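Side-chain contacts in proteasome accessory factor B/C (PafBC) (Paenarthrobacter aurescens, PDB 6SJ9), which probably acts as a transcriptional regulator of the bacterial DNA damage response, combining winged helix-turn-helix DNA-binding domains with WYL domains in one chain: residues Arg48-Leu53 against Phe58-Leu63; Gln106-Ala111 against Ser529-Trp534; Thr344-Leu349 against Gly441-Leu446; Leu401-Trp406 against Tyr412-Leu417. One frame throughout, in Å; residues are numbered along the deposited sequence.

Contact 1: residues Arg48-Leu53 against Phe58-Leu63; sequences RDKVDL and FEIETL
I60 meets K50 and L53 where helix 39-55 leads into the likely wing of an N-terminal winged helix-turn-helix domain. Helices 2-17, 24-31 and 39-55 are followed by strands 61-63 and 78-80. Helix 39-55 probably has the place of the recognition helix. The I60 side chain crosses those of K50 and L53 at about a right angle. Its end methyl does the touching. I60 CD1 lies 3.5 Å from K50 CG, tighter than usual for two carbons. I60 CG1 is anti to the carbonyl carbon and the chain stays extended beyond it (chi2 175°), which carries CD1 onto the helix. K50 meets it with CB and CG. Its chain bends at chi3 and chi4, and NZ forms a salt bridge with E47. L53 splits its two branches between partners. L53 CD1 approaches the same I60 CD1 at 4.1 Å. L53 CD2 is the branch that faces F58, 4.4 Å from F58 CD2. L53 also packs on L11 and F58 on L12, so helix 2-17 backs this corner. The backbone closes the turn after the helix: F58 N donates to L53 O at 3.2 Å, and that oxygen also lies at the edge of the F58 ring.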
loop_
_atom_site.group_PDB
_atom_site.type_symbol
_atom_site.label_atom_id
_atom_site.label_comp_id
_atom_site.label_asym_id
_atom_site.label_seq_id
_atom_site.Cartn_x
_atom_site.Cartn_y
_atom_site.Cartn_z
ATOM N N ARG A 48 13.931 31.663 -12.274
ATOM C CA ARG A 48 14.222 30.728 -11.178
ATOM C C ARG A 48 13.366 29.465 -11.268
ATOM O O ARG A 48 13.846 28.350 -11.001
ATOM C CB ARG A 48 13.997 31.393 -9.823
ATOM C CG ARG A 48 15.005 32.454 -9.437
ATOM C CD ARG A 48 14.940 32.659 -7.925
ATOM N NE ARG A 48 13.614 33.072 -7.477
ATOM C CZ ARG A 48 13.202 34.338 -7.459
ATOM N NH1 ARG A 48 14.018 35.306 -7.858
ATOM N NH2 ARG A 48 11.985 34.642 -7.042
ATOM N N ASP A 49 12.101 29.615 -11.668
ATOM C CA ASP A 49 11.249 28.440 -11.767
ATOM C C ASP A 49 11.693 27.547 -12.909
ATOM O O ASP A 49 11.709 26.326 -12.762
ATOM C CB ASP A 49 9.812 28.878 -11.963
ATOM C CG ASP A 49 9.219 29.511 -10.733
ATOM O OD1 ASP A 49 9.757 29.332 -9.619
ATOM O OD2 ASP A 49 8.196 30.189 -10.886
ATOM N N LYS A 50 12.157 28.143 -14.012
ATOM C CA LYS A 50 12.708 27.360 -15.117
ATOM C C LYS A 50 13.922 26.579 -14.658
ATOM O O LYS A 50 14.030 25.366 -14.880
ATOM C CB LYS A 50 13.058 28.272 -16.307
ATOM C CG LYS A 50 11.817 28.834 -16.972
ATOM C CD LYS A 50 12.105 29.698 -18.228
ATOM C CE LYS A 50 13.229 30.695 -18.004
ATOM N NZ LYS A 50 14.102 30.839 -19.202
ATOM N N VAL A 51 14.833 27.248 -13.969
ATOM C CA VAL A 51 15.990 26.536 -13.441
ATOM C C VAL A 51 15.543 25.447 -12.494
ATOM O O VAL A 51 16.045 24.311 -12.543
ATOM C CB VAL A 51 16.938 27.526 -12.748
ATOM C CG1 VAL A 51 17.937 26.781 -11.871
ATOM C CG2 VAL A 51 17.650 28.395 -13.808
ATOM N N ASP A 52 14.574 25.757 -11.626
ATOM C CA ASP A 52 14.155 24.767 -10.627
ATOM C C ASP A 52 13.473 23.564 -11.291
ATOM O O ASP A 52 13.753 22.416 -10.933
ATOM C CB ASP A 52 13.249 25.431 -9.584
ATOM C CG ASP A 52 14.015 26.424 -8.656
ATOM O OD1 ASP A 52 15.257 26.468 -8.675
ATOM O OD2 ASP A 52 13.348 27.209 -7.937
ATOM N N LEU A 53 12.583 23.798 -12.278
ATOM C CA LEU A 53 11.953 22.674 -12.973
ATOM C C LEU A 53 12.986 21.767 -13.647
ATOM O O LEU A 53 12.840 20.541 -13.636
ATOM C CB LEU A 53 10.951 23.192 -14.012
ATOM C CG LEU A 53 9.596 23.570 -13.441
ATOM C CD1 LEU A 53 8.631 23.902 -14.546
ATOM C CD2 LEU A 53 9.076 22.408 -12.582
ATOM N N PHE A 58 12.725 18.256 -15.851
ATOM C CA PHE A 58 11.864 18.795 -16.900
ATOM C C PHE A 58 12.616 19.863 -17.685
ATOM O O PHE A 58 13.033 20.877 -17.119
ATOM C CB PHE A 58 10.578 19.382 -16.330
ATOM C CG PHE A 58 9.755 18.379 -15.594
ATOM C CD1 PHE A 58 9.061 17.412 -16.287
ATOM C CD2 PHE A 58 9.680 18.401 -14.200
ATOM C CE1 PHE A 58 8.333 16.437 -15.603
ATOM C CE2 PHE A 58 8.932 17.443 -13.514
ATOM C CZ PHE A 58 8.267 16.466 -14.214
ATOM N N GLU A 59 12.819 19.632 -18.969
ATOM C CA GLU A 59 13.515 20.603 -19.805
ATOM C C GLU A 59 12.495 21.449 -20.564
ATOM O O GLU A 59 11.711 20.937 -21.376
ATOM C CB GLU A 59 14.510 19.951 -20.767
ATOM C CG GLU A 59 14.059 18.678 -21.510
ATOM C CD GLU A 59 15.166 18.115 -22.452
ATOM O OE1 GLU A 59 15.974 18.931 -22.975
ATOM O OE2 GLU A 59 15.233 16.874 -22.664
ATOM N N ILE A 60 12.470 22.731 -20.228
ATOM C CA ILE A 60 11.615 23.705 -20.878
ATOM C C ILE A 60 12.232 24.088 -22.218
ATOM O O ILE A 60 13.327 24.650 -22.266
ATOM C CB ILE A 60 11.433 24.933 -19.984
ATOM C CG1 ILE A 60 10.824 24.493 -18.649
ATOM C CG2 ILE A 60 10.625 26.026 -20.731
ATOM C CD1 ILE A 60 10.727 25.589 -17.666
ATOM N N GLU A 61 11.536 23.799 -23.304
ATOM C CA GLU A 61 12.023 24.209 -24.607
ATOM C C GLU A 61 11.515 25.609 -24.917
ATOM O O GLU A 61 10.377 25.982 -24.594
ATOM C CB GLU A 61 11.678 23.222 -25.724
ATOM C CG GLU A 61 10.273 23.140 -26.204
ATOM C CD GLU A 61 10.172 22.366 -27.534
ATOM O OE1 GLU A 61 10.997 22.589 -28.449
ATOM O OE2 GLU A 61 9.258 21.531 -27.665
ATOM N N THR A 62 12.395 26.393 -25.507
ATOM C CA THR A 62 12.109 27.741 -25.956
ATOM C C THR A 62 12.027 27.713 -27.472
ATOM O O THR A 62 12.929 27.193 -28.133
ATOM C CB THR A 62 13.178 28.724 -25.497
ATOM O OG1 THR A 62 13.239 28.714 -24.071
ATOM C CG2 THR A 62 12.843 30.132 -25.998
ATOM N N LEU A 63 10.922 28.222 -28.005
ATOM C CA LEU A 63 10.711 28.347 -29.442
ATOM C C LEU A 63 10.581 29.835 -29.706
ATOM O O LEU A 63 9.741 30.497 -29.085
ATOM C CB LEU A 63 9.406 27.658 -29.855
ATOM C CG LEU A 63 9.079 26.235 -29.382
ATOM C CD1 LEU A 63 7.684 25.834 -29.844
ATOM C CD2 LEU A 63 10.112 25.198 -29.793
#

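Contact 2: residues Gln106-Ala111 against Ser529-Trp534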
loop_
_atom_site.group_PDB
_atom_site.type_symbol
_atom_site.label_atom_id
_atom_site.label_comp_id
_atom_site.label_asym_id
_atom_site.label_seq_id
_atom_site.Cartn_x
_atom_site.Cartn_y
_atom_site.Cartn_z
ATOM N N GLN A 106 0.335 2.716 -0.939
ATOM C CA GLN A 106 -0.475 2.060 0.063
ATOM C C GLN A 106 -1.683 2.894 0.417
ATOM O O GLN A 106 -2.777 2.349 0.690
ATOM C CB GLN A 106 0.344 1.788 1.323
ATOM C CG GLN A 106 1.419 0.728 1.155
ATOM C CD GLN A 106 2.105 0.379 2.513
ATOM O OE1 GLN A 106 1.440 -0.098 3.469
ATOM N NE2 GLN A 106 3.421 0.584 2.586
ATOM N N LEU A 107 -1.519 4.227 0.472
ATOM C CA LEU A 107 -2.712 5.025 0.789
ATOM C C LEU A 107 -3.744 4.931 -0.320
ATOM O O LEU A 107 -4.939 4.862 -0.051
ATOM C CB LEU A 107 -2.337 6.486 1.032
ATOM C CG LEU A 107 -1.365 6.728 2.209
ATOM C CD1 LEU A 107 -1.370 8.202 2.503
ATOM C CD2 LEU A 107 -1.688 5.915 3.543
ATOM N N TRP A 108 -3.287 4.975 -1.581
ATOM C CA TRP A 108 -4.209 4.935 -2.709
ATOM C C TRP A 108 -5.047 3.663 -2.644
ATOM O O TRP A 108 -6.271 3.679 -2.848
ATOM C CB TRP A 108 -3.431 4.977 -4.040
ATOM C CG TRP A 108 -4.311 4.432 -5.138
ATOM C CD1 TRP A 108 -4.216 3.220 -5.738
ATOM C CD2 TRP A 108 -5.439 5.092 -5.739
ATOM N NE1 TRP A 108 -5.214 3.077 -6.673
ATOM C CE2 TRP A 108 -5.973 4.215 -6.696
ATOM C CE3 TRP A 108 -6.057 6.333 -5.536
ATOM C CZ2 TRP A 108 -7.098 4.523 -7.467
ATOM C CZ3 TRP A 108 -7.182 6.664 -6.316
ATOM C CH2 TRP A 108 -7.692 5.750 -7.275
ATOM N N GLU A 109 -4.372 2.538 -2.390
ATOM C CA GLU A 109 -5.045 1.253 -2.347
ATOM C C GLU A 109 -6.159 1.266 -1.318
ATOM O O GLU A 109 -7.276 0.829 -1.617
ATOM C CB GLU A 109 -4.011 0.153 -2.061
ATOM C CG GLU A 109 -4.612 -1.181 -1.688
ATOM C CD GLU A 109 -3.602 -2.316 -1.796
ATOM O OE1 GLU A 109 -3.003 -2.532 -2.873
ATOM O OE2 GLU A 109 -3.375 -2.975 -0.776
ATOM N N ARG A 110 -5.919 1.854 -0.129
ATOM C CA ARG A 110 -7.019 1.919 0.852
ATOM C C ARG A 110 -8.141 2.806 0.357
ATOM O O ARG A 110 -9.332 2.512 0.558
ATOM C CB ARG A 110 -6.535 2.414 2.227
ATOM C CG ARG A 110 -5.555 1.474 2.915
ATOM C CD ARG A 110 -5.356 1.864 4.333
ATOM N NE ARG A 110 -6.595 1.723 5.123
ATOM C CZ ARG A 110 -6.986 0.592 5.719
ATOM N NH1 ARG A 110 -6.253 -0.513 5.616
ATOM N NH2 ARG A 110 -8.124 0.560 6.364
ATOM N N ALA A 111 -7.796 3.909 -0.299
ATOM C CA ALA A 111 -8.859 4.770 -0.826
ATOM C C ALA A 111 -9.683 4.022 -1.881
ATOM O O ALA A 111 -10.914 4.178 -1.970
ATOM C CB ALA A 111 -8.238 6.045 -1.427
ATOM N N SER A 529 -11.401 15.862 -0.393
ATOM C CA SER A 529 -11.758 14.996 -1.506
ATOM C C SER A 529 -10.620 14.065 -1.883
ATOM O O SER A 529 -9.450 14.408 -1.742
ATOM C CB SER A 529 -12.184 15.813 -2.725
ATOM O OG SER A 529 -11.221 16.807 -2.950
ATOM N N LEU A 530 -10.991 12.922 -2.439
ATOM C CA LEU A 530 -10.065 11.907 -2.926
ATOM C C LEU A 530 -10.725 11.177 -4.074
ATOM O O LEU A 530 -11.870 10.741 -3.928
ATOM C CB LEU A 530 -9.733 10.844 -1.876
ATOM C CG LEU A 530 -8.924 11.208 -0.678
ATOM C CD1 LEU A 530 -8.815 9.979 0.176
ATOM C CD2 LEU A 530 -7.600 11.668 -1.198
ATOM N N ASP A 531 -10.025 11.037 -5.200
ATOM C CA ASP A 531 -10.577 10.272 -6.323
ATOM C C ASP A 531 -11.958 10.792 -6.708
ATOM O O ASP A 531 -12.925 10.037 -6.751
ATOM C CB ASP A 531 -10.648 8.772 -5.995
ATOM C CG ASP A 531 -10.904 7.911 -7.248
ATOM O OD1 ASP A 531 -10.700 8.433 -8.371
ATOM O OD2 ASP A 531 -11.350 6.746 -7.121
ATOM N N SER A 532 -12.069 12.114 -6.850
ATOM C CA SER A 532 -13.310 12.799 -7.218
ATOM C C SER A 532 -14.452 12.613 -6.197
ATOM O O SER A 532 -15.612 12.876 -6.522
ATOM C CB SER A 532 -13.782 12.342 -8.598
ATOM O OG SER A 532 -12.774 12.617 -9.553
ATOM N N THR A 533 -14.157 12.203 -4.949
ATOM C CA THR A 533 -15.169 12.009 -3.911
ATOM C C THR A 533 -14.938 12.901 -2.702
ATOM O O THR A 533 -13.815 12.981 -2.184
ATOM C CB THR A 533 -15.219 10.541 -3.487
ATOM O OG1 THR A 533 -15.343 9.740 -4.660
ATOM C CG2 THR A 533 -16.391 10.260 -2.564
ATOM N N TRP A 534 -16.023 13.517 -2.205
ATOM C CA TRP A 534 -15.913 14.334 -1.003
ATOM C C TRP A 534 -16.165 13.493 0.242
ATOM O O TRP A 534 -17.058 12.651 0.286
ATOM C CB TRP A 534 -16.859 15.544 -1.034
ATOM C CG TRP A 534 -16.300 16.634 -1.885
ATOM C CD1 TRP A 534 -16.609 16.901 -3.190
ATOM C CD2 TRP A 534 -15.254 17.536 -1.519
ATOM N NE1 TRP A 534 -15.830 17.936 -3.655
ATOM C CE2 TRP A 534 -15.000 18.357 -2.643
ATOM C CE3 TRP A 534 -14.527 17.750 -0.337
ATOM C CZ2 TRP A 534 -14.040 19.387 -2.632
ATOM C CZ3 TRP A 534 -13.557 18.770 -0.321
ATOM C CH2 TRP A 534 -13.316 19.572 -1.495
#
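A111 on helix 95-118 and L530 at the start of a type I' beta turn (L530-T533) make the closest backbone approach, with their CA atoms 7.5 Å apart. The side chains meet at two places. A111 CB touches L530 CD1 at 4.3 Å, a small apolar contact on the buried side. L530 also packs on T435 and M439 of helix 427-441. The second place is nearer the surface. There the six-membered part of the W108 indole meets the carboxylate of D531, with W108 CH2 3.8 Å from D531 OD2. The ring and carboxylate planes are 66° apart, so the groups do not stack. W108 CG stands opposite the backbone N (chi1 159°), and this swings the indole out to the turn. W108 also touches A432 of helix 427-441. With an alanine in place of W108, D531 and A432 would probably lose this packing partner and a gap would open between helix and turn. The turn is held from within: T533 OG1 donates to D531 O at 3.2 Å, from above the carbonyl plane. D531 and S532 both have left-handed backbone angles. That is the signature of a tight two-residue beta hairpin, here joining strands 517-530 and 533-540 of the second WYL domain sheet.

Contact 3: residues Thr344-Leu349 against Gly441-Leu446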
loop_
_atom_site.group_PDB
_atom_site.type_symbol
_atom_site.label_atom_id
_atom_site.label_comp_id
_atom_site.label_asym_id
_atom_site.label_seq_id
_atom_site.Cartn_x
_atom_site.Cartn_y
_atom_site.Cartn_z
ATOM N N THR A 344 -3.362 2.909 11.611
ATOM C CA THR A 344 -2.281 3.868 11.418
ATOM C C THR A 344 -2.750 5.295 11.627
ATOM O O THR A 344 -3.768 5.707 11.079
ATOM C CB THR A 344 -1.745 3.661 10.016
ATOM O OG1 THR A 344 -1.457 2.260 9.905
ATOM C CG2 THR A 344 -0.450 4.504 9.768
ATOM N N SER A 345 -2.003 6.048 12.417
ATOM C CA SER A 345 -2.293 7.447 12.709
ATOM C C SER A 345 -1.455 8.400 11.850
ATOM O O SER A 345 -0.500 8.022 11.188
ATOM C CB SER A 345 -2.008 7.752 14.188
ATOM O OG SER A 345 -0.627 7.548 14.439
ATOM N N GLU A 346 -1.820 9.671 11.910
ATOM C CA GLU A 346 -1.020 10.705 11.251
ATOM C C GLU A 346 0.387 10.809 11.865
ATOM O O GLU A 346 1.354 10.991 11.135
ATOM C CB GLU A 346 -1.750 12.048 11.314
ATOM C CG GLU A 346 -3.022 11.997 10.460
ATOM C CD GLU A 346 -3.745 13.353 10.324
ATOM O OE1 GLU A 346 -3.527 14.211 11.191
ATOM O OE2 GLU A 346 -4.468 13.563 9.340
ATOM N N ASP A 347 0.531 10.679 13.188
ATOM C CA ASP A 347 1.879 10.667 13.773
ATOM C C ASP A 347 2.736 9.546 13.168
ATOM O O ASP A 347 3.903 9.746 12.828
ATOM C CB ASP A 347 1.809 10.471 15.301
ATOM C CG ASP A 347 1.424 11.758 16.068
ATOM O OD1 ASP A 347 1.389 12.841 15.445
ATOM O OD2 ASP A 347 1.172 11.672 17.316
ATOM N N GLN A 348 2.153 8.366 12.997
ATOM C CA GLN A 348 2.924 7.251 12.460
ATOM C C GLN A 348 3.279 7.482 10.990
ATOM O O GLN A 348 4.396 7.167 10.549
ATOM C CB GLN A 348 2.137 5.943 12.646
ATOM C CG GLN A 348 2.861 4.704 12.187
ATOM C CD GLN A 348 2.158 3.435 12.658
ATOM O OE1 GLN A 348 0.933 3.432 12.867
ATOM N NE2 GLN A 348 2.926 2.366 12.842
ATOM N N LEU A 349 2.353 8.048 10.226
ATOM C CA LEU A 349 2.673 8.349 8.840
ATOM C C LEU A 349 3.771 9.385 8.751
ATOM O O LEU A 349 4.692 9.232 7.957
ATOM C CB LEU A 349 1.448 8.850 8.086
ATOM C CG LEU A 349 0.468 7.691 7.918
ATOM C CD1 LEU A 349 -0.774 8.381 7.622
ATOM C CD2 LEU A 349 0.815 6.674 6.820
ATOM N N GLY A 441 1.062 14.806 1.629
ATOM C CA GLY A 441 1.382 16.222 1.626
ATOM C C GLY A 441 0.480 17.057 2.507
ATOM O O GLY A 441 0.844 18.180 2.867
ATOM N N ASP A 442 -0.668 16.522 2.892
ATOM C CA ASP A 442 -1.566 17.254 3.770
ATOM C C ASP A 442 -1.331 16.979 5.277
ATOM O O ASP A 442 -2.049 17.528 6.104
ATOM C CB ASP A 442 -3.013 16.939 3.351
ATOM C CG ASP A 442 -4.008 17.950 3.883
ATOM O OD1 ASP A 442 -3.700 19.156 3.749
ATOM O OD2 ASP A 442 -5.092 17.562 4.388
ATOM N N LEU A 443 -0.367 16.139 5.652
ATOM C CA LEU A 443 -0.073 15.856 7.060
ATOM C C LEU A 443 0.406 17.122 7.785
ATOM O O LEU A 443 0.987 18.019 7.156
ATOM C CB LEU A 443 1.008 14.787 7.184
ATOM C CG LEU A 443 0.612 13.407 6.777
ATOM C CD1 LEU A 443 1.897 12.595 6.555
ATOM C CD2 LEU A 443 -0.280 12.828 7.886
ATOM N N PRO A 444 0.146 17.228 9.096
ATOM C CA PRO A 444 0.522 18.434 9.854
ATOM C C PRO A 444 1.955 18.881 9.625
ATOM O O PRO A 444 2.905 18.101 9.777
ATOM C CB PRO A 444 0.327 18.001 11.310
ATOM C CG PRO A 444 -0.547 16.844 11.277
ATOM C CD PRO A 444 -0.801 16.406 9.852
ATOM N N ALA A 445 2.112 20.182 9.380
ATOM C CA ALA A 445 3.431 20.750 9.146
ATOM C C ALA A 445 4.215 20.795 10.451
ATOM O O ALA A 445 3.670 21.103 11.514
ATOM C CB ALA A 445 3.313 22.149 8.539
ATOM N N LEU A 446 5.498 20.465 10.367
ATOM C CA LEU A 446 6.363 20.387 11.533
ATOM C C LEU A 446 7.224 21.644 11.652
ATOM O O LEU A 446 7.382 22.415 10.700
ATOM C CB LEU A 446 7.244 19.132 11.473
ATOM C CG LEU A 446 8.320 18.956 10.392
ATOM C CD1 LEU A 446 9.215 17.786 10.754
ATOM C CD2 LEU A 446 7.736 18.751 8.999
HETATM O O HOH W 1 -3.254 15.373 7.782
#
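E346 and L349, on the first turn of helix 346-360, meet L443 and P444 in the loop after helix 427-441. Both segments belong to the PafC helix-turn-helix domain, and helix 346-360 carries most of the first one. T344 comes before the helix. S345 is the N-cap: its OG accepts from Q348 N at 3.2 Å, with an angle of 158° at the hydrogen. E346 follows and carries most of the contact. Its side chain and that of L443 slide past each other in opposite directions. E346 CB lies 3.8 Å from L443 CD2, and CG is almost as near. Beyond CG the glutamate runs on extended (chi2 -173°), which takes the carboxylate past the leucine to the proline. There E346 OE1 sits 3.7 Å from P444 CD, the two side chains crossing at about a right angle. E346 OE2 has a salt bridge to R526 of the second WYL domain. A water lies within bonding distance of both segments, 2.7 Å from E346 OE2 and 3.0 Å from D442 O. D442 has its own salt bridge, to R577. The carboxylates of E346 and D442 thus each have an arginine partner, which probably eases their like charges. L349 comes one turn further on and is buried. It meets the other branch of L443, a residue that also touches L353 of the same helix: L349 CB lies 4.1 Å from L443 CD1.

Contact 4: residues Leu401-Trp406 against Tyr412-Leu417; sequences LLDIQW and YISEHL
Q405 and Y412 form a hydrogen-bonded antiparallel pair, and both backbone bonds between them are made. Q405 N donates to Y412 O at 3.0 Å, and Y412 N donates back to Q405 O at 2.9 Å. I404 and I413 are the next pair, non-hydrogen-bonded. Their backbones bond outward instead, I404 to S187 and I413 to L359. D403 O then receives several donors. S414 N gives D403 O the main bond, at 2.9 Å. S414 OG adds a weak one, and I413 CA lies 3.3 Å from D403 O as a C-H...O contact. Beside this bond a water links D403 N and S414 O, accepting from the first and donating to the second, both at 2.8 Å. On the face bearing Q405 and Y412, Q405 CB lies over the tyrosine ring, 3.8 Å from its centroid and 22° off the normal, a CH-pi contact. Y412 CG sits between its backbone N and carbonyl carbon (chi1 54°), which folds the ring over Q405. Its OH bonds E407, while Q405 OE1 has a weak bond to R188. A serine at Y412 would probably uncover Q405 CB and leave E407 without its hydroxyl partner. On the other face I404 and I413 lie side by side, pointing the same way, and L402 CD2 meets I413 CG2 at 3.9 Å. The whole is a beta hairpin, strands 404-407 and 410-413. Coming after helices 367-374 and 378-389, it probably corresponds to the wing of a winged helix-turn-helix domain.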
loop_
_atom_site.group_PDB
_atom_site.type_symbol
_atom_site.label_atom_id
_atom_site.label_comp_id
_atom_site.label_asym_id
_atom_site.label_seq_id
_atom_site.Cartn_x
_atom_site.Cartn_y
_atom_site.Cartn_z
ATOM N N LEU A 401 12.613 -1.123 -8.214
ATOM C CA LEU A 401 12.993 0.190 -7.702
ATOM C C LEU A 401 13.805 0.204 -6.399
ATOM O O LEU A 401 14.691 1.049 -6.262
ATOM C CB LEU A 401 11.710 1.023 -7.532
ATOM C CG LEU A 401 11.660 2.544 -7.718
ATOM C CD1 LEU A 401 12.367 2.966 -8.994
ATOM C CD2 LEU A 401 10.216 3.085 -7.690
ATOM N N LEU A 402 13.526 -0.676 -5.417
ATOM C CA LEU A 402 14.176 -0.647 -4.097
ATOM C C LEU A 402 15.017 -1.885 -3.805
ATOM O O LEU A 402 14.492 -3.001 -3.749
ATOM C CB LEU A 402 13.148 -0.475 -2.983
ATOM C CG LEU A 402 12.540 0.917 -3.027
ATOM C CD1 LEU A 402 11.804 1.208 -1.781
ATOM C CD2 LEU A 402 13.631 1.922 -3.248
ATOM N N ASP A 403 16.294 -1.679 -3.505
ATOM C CA ASP A 403 17.118 -2.739 -2.929
ATOM C C ASP A 403 17.232 -2.475 -1.436
ATOM O O ASP A 403 17.821 -1.468 -1.026
ATOM C CB ASP A 403 18.533 -2.802 -3.520
ATOM C CG ASP A 403 18.565 -3.242 -4.970
ATOM O OD1 ASP A 403 19.684 -3.275 -5.535
ATOM O OD2 ASP A 403 17.490 -3.532 -5.547
ATOM N N ILE A 404 16.734 -3.422 -0.643
ATOM C CA ILE A 404 16.663 -3.329 0.811
ATOM C C ILE A 404 17.542 -4.414 1.437
ATOM O O ILE A 404 17.483 -5.583 1.015
ATOM C CB ILE A 404 15.211 -3.474 1.292
ATOM C CG1 ILE A 404 14.395 -2.351 0.649
ATOM C CG2 ILE A 404 15.165 -3.340 2.812
ATOM C CD1 ILE A 404 12.933 -2.561 0.639
ATOM N N GLN A 405 18.382 -4.005 2.407
ATOM C CA GLN A 405 19.145 -4.887 3.295
ATOM C C GLN A 405 18.684 -4.635 4.741
ATOM O O GLN A 405 18.643 -3.485 5.207
ATOM C CB GLN A 405 20.662 -4.651 3.278
ATOM C CG GLN A 405 21.391 -5.036 2.022
ATOM C CD GLN A 405 21.000 -4.148 0.841
ATOM O OE1 GLN A 405 20.812 -4.642 -0.245
ATOM N NE2 GLN A 405 20.890 -2.832 1.059
ATOM N N TRP A 406 18.446 -5.705 5.470
ATOM C CA TRP A 406 18.045 -5.610 6.877
ATOM C C TRP A 406 18.889 -6.593 7.671
ATOM O O TRP A 406 18.594 -7.791 7.682
ATOM C CB TRP A 406 16.578 -5.911 7.025
ATOM C CG TRP A 406 16.024 -5.679 8.381
ATOM C CD1 TRP A 406 16.631 -5.910 9.601
ATOM C CD2 TRP A 406 14.710 -5.191 8.675
ATOM N NE1 TRP A 406 15.771 -5.584 10.623
ATOM C CE2 TRP A 406 14.580 -5.166 10.096
ATOM C CE3 TRP A 406 13.639 -4.761 7.887
ATOM C CZ2 TRP A 406 13.431 -4.717 10.732
ATOM C CZ3 TRP A 406 12.463 -4.328 8.534
ATOM C CH2 TRP A 406 12.387 -4.290 9.937
ATOM N N TYR A 412 18.956 -0.616 5.643
ATOM C CA TYR A 412 19.396 0.402 4.697
ATOM C C TYR A 412 18.919 0.041 3.297
ATOM O O TYR A 412 18.834 -1.136 2.934
ATOM C CB TYR A 412 20.926 0.648 4.750
ATOM C CG TYR A 412 21.817 -0.554 4.596
ATOM C CD1 TYR A 412 21.921 -1.517 5.601
ATOM C CD2 TYR A 412 22.596 -0.706 3.449
ATOM C CE1 TYR A 412 22.748 -2.623 5.448
ATOM C CE2 TYR A 412 23.438 -1.810 3.288
ATOM C CZ TYR A 412 23.508 -2.763 4.283
ATOM O OH TYR A 412 24.340 -3.858 4.105
ATOM N N ILE A 413 18.520 1.080 2.577
ATOM C CA ILE A 413 18.048 1.014 1.202
ATOM C C ILE A 413 19.222 1.456 0.349
ATOM O O ILE A 413 19.634 2.611 0.418
ATOM C CB ILE A 413 16.808 1.901 1.013
ATOM C CG1 ILE A 413 15.687 1.359 1.890
ATOM C CG2 ILE A 413 16.384 1.928 -0.422
ATOM C CD1 ILE A 413 14.357 2.108 1.843
ATOM N N SER A 414 19.859 0.510 -0.331
ATOM C CA SER A 414 21.113 0.774 -1.025
ATOM C C SER A 414 20.954 1.759 -2.190
ATOM O O SER A 414 19.981 1.703 -2.955
ATOM C CB SER A 414 21.739 -0.542 -1.490
ATOM O OG SER A 414 20.881 -1.250 -2.358
ATOM N N GLU A 415 21.871 2.726 -2.255
ATOM C CA GLU A 415 21.930 3.704 -3.334
ATOM C C GLU A 415 22.871 3.196 -4.427
ATOM O O GLU A 415 24.091 3.136 -4.235
ATOM C CB GLU A 415 22.376 5.071 -2.815
ATOM C CG GLU A 415 22.743 6.085 -3.920
ATOM C CD GLU A 415 21.549 6.722 -4.630
ATOM O OE1 GLU A 415 21.223 7.883 -4.300
ATOM O OE2 GLU A 415 20.953 6.079 -5.529
ATOM N N HIS A 416 22.298 2.809 -5.561
ATOM C CA HIS A 416 23.024 2.583 -6.811
ATOM C C HIS A 416 23.377 3.944 -7.411
ATOM O O HIS A 416 22.541 4.595 -8.038
ATOM C CB HIS A 416 22.167 1.718 -7.724
ATOM C CG HIS A 416 20.743 2.170 -7.794
ATOM N ND1 HIS A 416 20.328 3.231 -8.568
ATOM C CD2 HIS A 416 19.638 1.716 -7.153
ATOM C CE1 HIS A 416 19.028 3.407 -8.407
ATOM N NE2 HIS A 416 18.586 2.498 -7.558
ATOM N N LEU A 417 24.632 4.367 -7.220
ATOM C CA LEU A 417 25.091 5.709 -7.588
ATOM C C LEU A 417 24.869 6.016 -9.072
ATOM O O LEU A 417 25.158 5.190 -9.944
ATOM C CB LEU A 417 26.577 5.838 -7.217
ATOM C CG LEU A 417 27.315 7.177 -7.079
ATOM C CD1 LEU A 417 28.552 7.006 -6.191
ATOM C CD2 LEU A 417 27.707 7.767 -8.416
HETATM O O HOH W 2 17.458 0.855 -3.702
#

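Overall arrangement
Contact 1 comes first along the chain and stands apart, its centre about 31 to 32 Å from those of the other three, in the N-terminal winged helix-turn-helix domain. The rest are nested: contact 3 falls between the two halves of contact 2, and contact 4 between those of contact 3. Contacts 2 and 3 are neighbours, centres about 16 Å apart, and touch through L107 CD2 and L349 CD2 at 4.2 Å. Helix 427-441 packs against contact 2 and leads toward contact 3. Contact 4 lies about 25 Å from contact 3, centre to centre, in the same PafC helix-turn-helix domain. Helix 95-118 thus meets both the second WYL domain, in contact 2, and the PafC helix-turn-helix domain, beside contact 4.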